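Local coordinates for spore germination protein GerM (PDB 6GZB) that is of unknown biochemical function but affects both sporulation and germination in Bacillus subtilis, and is built from tandem GerMN domains, at residues F100-V112 with A122-D135. Numbering follows the deposited sequence.
Sequences FRAVLPADTTVNV and ADFSNEFKNYKKED. With EDO (1,2-ethanediol), chain H.
The Phe124 ring lies between two neighbours: Val110 CG2 sits over one face in a CH-pi contact, 3.8 Å from the ring centroid, and Phe128 CD1 covers the opposite face near the rim. They meet where the chain enters and leaves the antiparallel beta hairpin 110-114/119-124 of the first GerMN domain. With chi1 at 66°, CG2 of Val110 is the methyl opposite the backbone N, and it lies alongside the ring. Leu104 splits its two methyls between the rings, CD1 3.8 Å from Phe124 CE1 and CD2 reaching Phe128 CE1, while Thr108 CG2 comes in at the edge of Phe128. Val110 and Phe124 are a non-hydrogen-bonded pair; next to them Asn111 and Asp123 exchange both backbone bonds, Asp123 N to Asn111 O at 2.8 Å. On the face that carries Asn111 and Asp123, a water bridges Asn111 ND2 and Asp123 OD2, while Asp123 OD1 takes Gly162 N.

Beyond the strands, Ser125 OG accepts from Thr109 N at 3.1 Å, nearly straight at 173°, and donates to Glu127 OE1 at 2.7 Å, which fixes its rotation. Thr109 OG1 hydrogen-bonds O1 of an ethanediol, probably from the crystallisation liquor, at 2.7 Å. Pro105 opens a type II turn to Thr108 and lays CB against Glu127 O (3.3 Å) and Asn130 O; its carbonyl takes both Thr108 N and OG1 from one face. At the far end Arg101 forms an end-on salt bridge with Asp135, the guanidinium and carboxylate planes 40° apart: NH1 reaches OD2 from above the carboxylate plane, and NH2 meets OD1 on the syn side but tilted out of that plane, at 3.0 Å.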
loop_
_atom_site.group_PDB
_atom_site.type_symbol
_atom_site.label_atom_id
_atom_site.label_comp_id
_atom_site.label_asym_id
_atom_site.label_seq_id
_atom_site.Cartn_x
_atom_site.Cartn_y
_atom_site.Cartn_z
ATOM N N PHE A 100 -12.889 -7.227 -6.843
ATOM C CA PHE A 100 -11.561 -6.926 -7.371
ATOM C C PHE A 100 -11.423 -7.463 -8.782
ATOM O O PHE A 100 -12.056 -8.459 -9.130
ATOM C CB PHE A 100 -10.475 -7.560 -6.491
ATOM C CG PHE A 100 -10.369 -6.947 -5.134
ATOM C CD1 PHE A 100 -11.176 -7.391 -4.097
ATOM C CD2 PHE A 100 -9.493 -5.898 -4.902
ATOM C CE1 PHE A 100 -11.084 -6.817 -2.846
ATOM C CE2 PHE A 100 -9.429 -5.296 -3.662
ATOM C CZ PHE A 100 -10.216 -5.767 -2.631
ATOM N N ARG A 101 -10.539 -6.847 -9.567
ATOM C CA ARG A 101 -10.218 -7.348 -10.900
ATOM C C ARG A 101 -8.709 -7.404 -11.114
ATOM O O ARG A 101 -7.952 -6.727 -10.426
ATOM C CB ARG A 101 -10.866 -6.475 -11.985
ATOM C CG ARG A 101 -10.379 -5.034 -12.033
ATOM C CD ARG A 101 -11.060 -4.251 -13.161
ATOM N NE ARG A 101 -10.925 -2.789 -13.046
ATOM C CZ ARG A 101 -10.154 -2.031 -13.832
ATOM N NH1 ARG A 101 -9.410 -2.579 -14.774
ATOM N NH2 ARG A 101 -10.104 -0.723 -13.657
ATOM N N ALA A 102 -8.284 -8.256 -12.047
ATOM C CA ALA A 102 -6.889 -8.373 -12.416
ATOM C C ALA A 102 -6.437 -7.130 -13.169
ATOM O O ALA A 102 -7.235 -6.234 -13.442
ATOM C CB ALA A 102 -6.673 -9.619 -13.249
ATOM N N VAL A 103 -5.150 -7.059 -13.480
ATOM C CA VAL A 103 -4.527 -5.782 -13.841
ATOM C C VAL A 103 -3.919 -5.802 -15.245
ATOM O O VAL A 103 -4.096 -4.872 -16.024
ATOM C CB VAL A 103 -3.421 -5.414 -12.834
ATOM C CG1 VAL A 103 -2.714 -4.133 -13.256
ATOM C CG2 VAL A 103 -4.003 -5.254 -11.445
ATOM N N LEU A 104 -3.126 -6.820 -15.532
ATOM C CA LEU A 104 -2.444 -6.902 -16.819
ATOM C C LEU A 104 -3.359 -7.542 -17.858
ATOM O O LEU A 104 -4.189 -8.389 -17.520
ATOM C CB LEU A 104 -1.159 -7.711 -16.687
ATOM C CG LEU A 104 -0.155 -7.159 -15.675
ATOM C CD1 LEU A 104 1.026 -8.106 -15.519
ATOM C CD2 LEU A 104 0.297 -5.762 -16.084
ATOM N N PRO A 105 -3.231 -7.117 -19.123
ATOM C CA PRO A 105 -4.079 -7.635 -20.198
ATOM C C PRO A 105 -3.889 -9.128 -20.418
ATOM O O PRO A 105 -2.810 -9.664 -20.156
ATOM C CB PRO A 105 -3.619 -6.845 -21.423
ATOM C CG PRO A 105 -2.997 -5.601 -20.865
ATOM C CD PRO A 105 -2.347 -6.036 -19.591
ATOM N N ALA A 106 -4.947 -9.796 -20.871
ATOM C CA ALA A 106 -4.916 -11.238 -21.106
ATOM C C ALA A 106 -3.761 -11.615 -22.017
ATOM O O ALA A 106 -3.409 -10.871 -22.936
ATOM C CB ALA A 106 -6.233 -11.706 -21.713
ATOM N N ASP A 107 -3.140 -12.749 -21.708
ATOM C CA ASP A 107 -2.094 -13.332 -22.537
ATOM C C ASP A 107 -0.773 -12.571 -22.434
ATOM O O ASP A 107 0.166 -12.862 -23.168
ATOM C CB ASP A 107 -2.541 -13.423 -23.998
ATOM C CG ASP A 107 -3.750 -14.319 -24.186
ATOM O OD1 ASP A 107 -3.720 -15.474 -23.709
ATOM O OD2 ASP A 107 -4.731 -13.866 -24.818
ATOM N N THR A 108 -0.675 -11.649 -21.481
ATOM C CA THR A 108 0.617 -11.057 -21.146
ATOM C C THR A 108 1.502 -12.081 -20.449
ATOM O O THR A 108 1.059 -12.775 -19.536
ATOM C CB THR A 108 0.459 -9.817 -20.246
ATOM O OG1 THR A 108 -0.359 -8.840 -20.908
ATOM C CG2 THR A 108 1.820 -9.208 -19.937
ATOM N N THR A 109 2.738 -12.216 -20.926
ATOM C CA THR A 109 3.754 -13.017 -20.240
ATOM C C THR A 109 4.909 -12.111 -19.824
ATOM O O THR A 109 5.011 -10.983 -20.294
ATOM C CB THR A 109 4.297 -14.137 -21.149
ATOM O OG1 THR A 109 4.943 -13.560 -22.290
ATOM C CG2 THR A 109 3.160 -15.052 -21.613
ATOM N N VAL A 110 5.776 -12.594 -18.941
ATOM C CA VAL A 110 6.791 -11.731 -18.354
ATOM C C VAL A 110 7.992 -12.518 -17.850
ATOM O O VAL A 110 7.847 -13.634 -17.362
ATOM C CB VAL A 110 6.207 -10.897 -17.194
ATOM C CG1 VAL A 110 5.812 -11.799 -16.034
ATOM C CG2 VAL A 110 7.195 -9.826 -16.744
ATOM N N ASN A 111 9.180 -11.940 -18.021
ATOM C CA ASN A 111 10.386 -12.371 -17.324
ATOM C C ASN A 111 10.807 -11.313 -16.304
ATOM O O ASN A 111 10.653 -10.112 -16.534
ATOM C CB ASN A 111 11.531 -12.583 -18.317
ATOM C CG ASN A 111 11.212 -13.636 -19.357
ATOM O OD1 ASN A 111 10.709 -14.709 -19.035
ATOM N ND2 ASN A 111 11.516 -13.339 -20.610
ATOM N N VAL A 112 11.399 -11.764 -15.206
ATOM C CA VAL A 112 11.885 -10.860 -14.182
ATOM C C VAL A 112 13.347 -11.149 -13.886
ATOM O O VAL A 112 13.718 -12.260 -13.515
ATOM C CB VAL A 112 11.069 -10.966 -12.878
ATOM C CG1 VAL A 112 11.620 -10.006 -11.835
ATOM C CG2 VAL A 112 9.602 -10.665 -13.154
ATOM N N ALA A 122 11.314 -5.997 -15.216
ATOM C CA ALA A 122 10.169 -6.781 -15.637
ATOM C C ALA A 122 9.972 -6.609 -17.126
ATOM O O ALA A 122 9.626 -5.523 -17.589
ATOM C CB ALA A 122 8.922 -6.341 -14.887
ATOM N N ASP A 123 10.200 -7.686 -17.873
ATOM C CA ASP A 123 10.188 -7.634 -19.333
ATOM C C ASP A 123 8.943 -8.359 -19.839
ATOM O O ASP A 123 8.816 -9.567 -19.686
ATOM C CB ASP A 123 11.461 -8.290 -19.889
ATOM C CG ASP A 123 11.670 -8.025 -21.382
ATOM O OD1 ASP A 123 10.798 -7.395 -22.017
ATOM O OD2 ASP A 123 12.682 -8.501 -21.935
ATOM N N PHE A 124 8.015 -7.600 -20.409
ATOM C CA PHE A 124 6.684 -8.109 -20.737
ATOM C C PHE A 124 6.580 -8.424 -22.227
ATOM O O PHE A 124 7.262 -7.820 -23.056
ATOM C CB PHE A 124 5.612 -7.071 -20.366
ATOM C CG PHE A 124 5.485 -6.830 -18.888
ATOM C CD1 PHE A 124 4.679 -7.640 -18.108
ATOM C CD2 PHE A 124 6.123 -5.754 -18.286
ATOM C CE1 PHE A 124 4.544 -7.411 -16.750
ATOM C CE2 PHE A 124 5.993 -5.519 -16.922
ATOM C CZ PHE A 124 5.196 -6.345 -16.157
ATOM N N SER A 125 5.668 -9.321 -22.570
ATOM C CA SER A 125 5.295 -9.536 -23.954
ATOM C C SER A 125 4.448 -8.370 -24.468
ATOM O O SER A 125 4.051 -7.492 -23.700
ATOM C CB SER A 125 4.534 -10.851 -24.091
ATOM O OG SER A 125 3.224 -10.750 -23.564
ATOM N N ASN A 126 4.146 -8.387 -25.764
ATOM C CA ASN A 126 3.523 -7.244 -26.418
ATOM C C ASN A 126 2.072 -7.036 -26.007
ATOM O O ASN A 126 1.535 -5.931 -26.158
ATOM C CB ASN A 126 3.612 -7.373 -27.938
ATOM C CG ASN A 126 3.328 -6.061 -28.647
ATOM O OD1 ASN A 126 2.294 -5.900 -29.298
ATOM N ND2 ASN A 126 4.214 -5.090 -28.464
ATOM N N GLU A 127 1.432 -8.087 -25.501
ATOM C CA GLU A 127 0.052 -7.975 -24.995
ATOM C C GLU A 127 -0.065 -6.964 -23.853
ATOM O O GLU A 127 -1.162 -6.469 -23.559
ATOM C CB GLU A 127 -0.450 -9.333 -24.512
ATOM C CG GLU A 127 -0.788 -10.296 -25.634
ATOM C CD GLU A 127 0.417 -11.058 -26.143
ATOM O OE1 GLU A 127 1.536 -10.843 -25.619
ATOM O OE2 GLU A 127 0.234 -11.893 -27.053
ATOM N N PHE A 128 1.063 -6.679 -23.199
ATOM C CA PHE A 128 1.126 -5.667 -22.144
ATOM C C PHE A 128 0.492 -4.345 -22.582
ATOM O O PHE A 128 0.013 -3.573 -21.749
ATOM C CB PHE A 128 2.585 -5.440 -21.734
ATOM C CG PHE A 128 2.762 -4.451 -20.613
ATOM C CD1 PHE A 128 2.674 -4.859 -19.294
ATOM C CD2 PHE A 128 3.077 -3.121 -20.878
ATOM C CE1 PHE A 128 2.874 -3.960 -18.258
ATOM C CE2 PHE A 128 3.295 -2.220 -19.848
ATOM C CZ PHE A 128 3.179 -2.634 -18.538
ATOM N N LYS A 129 0.472 -4.100 -23.891
ATOM C CA LYS A 129 -0.030 -2.840 -24.424
ATOM C C LYS A 129 -1.548 -2.777 -24.457
ATOM O O LYS A 129 -2.111 -1.698 -24.637
ATOM C CB LYS A 129 0.512 -2.600 -25.828
ATOM C CG LYS A 129 2.017 -2.444 -25.888
ATOM C CD LYS A 129 2.472 -2.026 -27.280
ATOM C CE LYS A 129 3.985 -1.924 -27.349
ATOM N NZ LYS A 129 4.514 -2.110 -28.727
ATOM N N ASN A 130 -2.209 -3.917 -24.261
ATOM C CA ASN A 130 -3.645 -4.020 -24.531
ATOM C C ASN A 130 -4.509 -3.645 -23.333
ATOM O O ASN A 130 -5.428 -4.374 -22.982
ATOM C CB ASN A 130 -4.008 -5.438 -24.964
ATOM C CG ASN A 130 -3.346 -5.842 -26.261
ATOM O OD1 ASN A 130 -3.009 -5.000 -27.092
ATOM N ND2 ASN A 130 -3.130 -7.141 -26.428
ATOM N N TYR A 131 -4.241 -2.490 -22.737
ATOM C CA TYR A 131 -5.027 -2.004 -21.613
ATOM C C TYR A 131 -5.754 -0.718 -21.999
ATOM O O TYR A 131 -5.389 -0.066 -22.969
ATOM C CB TYR A 131 -4.118 -1.764 -20.406
ATOM C CG TYR A 131 -3.023 -0.742 -20.642
ATOM C CD1 TYR A 131 -3.265 0.608 -20.479
ATOM C CD2 TYR A 131 -1.747 -1.136 -21.005
ATOM C CE1 TYR A 131 -2.264 1.542 -20.661
ATOM C CE2 TYR A 131 -0.739 -0.211 -21.192
ATOM C CZ TYR A 131 -1.015 1.132 -21.058
ATOM O OH TYR A 131 -0.029 2.079 -21.256
ATOM N N LYS A 132 -6.761 -0.345 -21.217
ATOM C CA LYS A 132 -7.438 0.937 -21.398
ATOM C C LYS A 132 -6.633 2.082 -20.794
ATOM O O LYS A 132 -6.028 1.940 -19.734
ATOM C CB LYS A 132 -8.820 0.896 -20.749
ATOM C CG LYS A 132 -9.790 -0.046 -21.439
ATOM C CD LYS A 132 -11.162 -0.008 -20.782
ATOM C CE LYS A 132 -12.167 -0.870 -21.535
ATOM N NZ LYS A 132 -13.029 -1.676 -20.622
ATOM N N LYS A 133 -6.672 3.235 -21.447
ATOM C CA LYS A 133 -5.878 4.392 -21.039
ATOM C C LYS A 133 -6.116 4.747 -19.576
ATOM O O LYS A 133 -5.194 5.117 -18.847
ATOM C CB LYS A 133 -6.227 5.589 -21.921
ATOM C CG LYS A 133 -5.287 6.772 -21.774
ATOM C CD LYS A 133 -5.461 7.753 -22.926
ATOM C CE LYS A 133 -6.267 8.971 -22.515
ATOM N NZ LYS A 133 -5.409 9.980 -21.832
ATOM N N GLU A 134 -7.358 4.589 -19.144
ATOM C CA GLU A 134 -7.777 4.949 -17.797
ATOM C C GLU A 134 -7.035 4.144 -16.719
ATOM O O GLU A 134 -6.987 4.550 -15.565
ATOM C CB GLU A 134 -9.285 4.716 -17.660
ATOM C CG GLU A 134 -10.141 5.661 -18.497
ATOM C CD GLU A 134 -10.065 5.391 -19.996
ATOM O OE1 GLU A 134 -10.111 4.209 -20.406
ATOM O OE2 GLU A 134 -9.958 6.369 -20.768
ATOM N N ASP A 135 -6.510 2.981 -17.089
ATOM C CA ASP A 135 -5.847 2.097 -16.134
ATOM C C ASP A 135 -4.318 2.259 -16.115
ATOM O O ASP A 135 -3.626 1.552 -15.388
ATOM C CB ASP A 135 -6.197 0.642 -16.440
ATOM C CG ASP A 135 -7.644 0.301 -16.092
ATOM O OD1 ASP A 135 -8.230 0.982 -15.226
ATOM O OD2 ASP A 135 -8.194 -0.634 -16.707
HETATM C C1 EDO H . 8.717 -12.844 -22.650
HETATM O O1 EDO H . 7.557 -13.126 -21.852
HETATM C C2 EDO H . 8.537 -11.540 -23.419
HETATM O O2 EDO H . 9.811 -10.942 -23.702
HETATM O O HOH W 1 -4.413 -9.093 -24.357
HETATM O O HOH W 2 13.301 -11.197 -20.839
#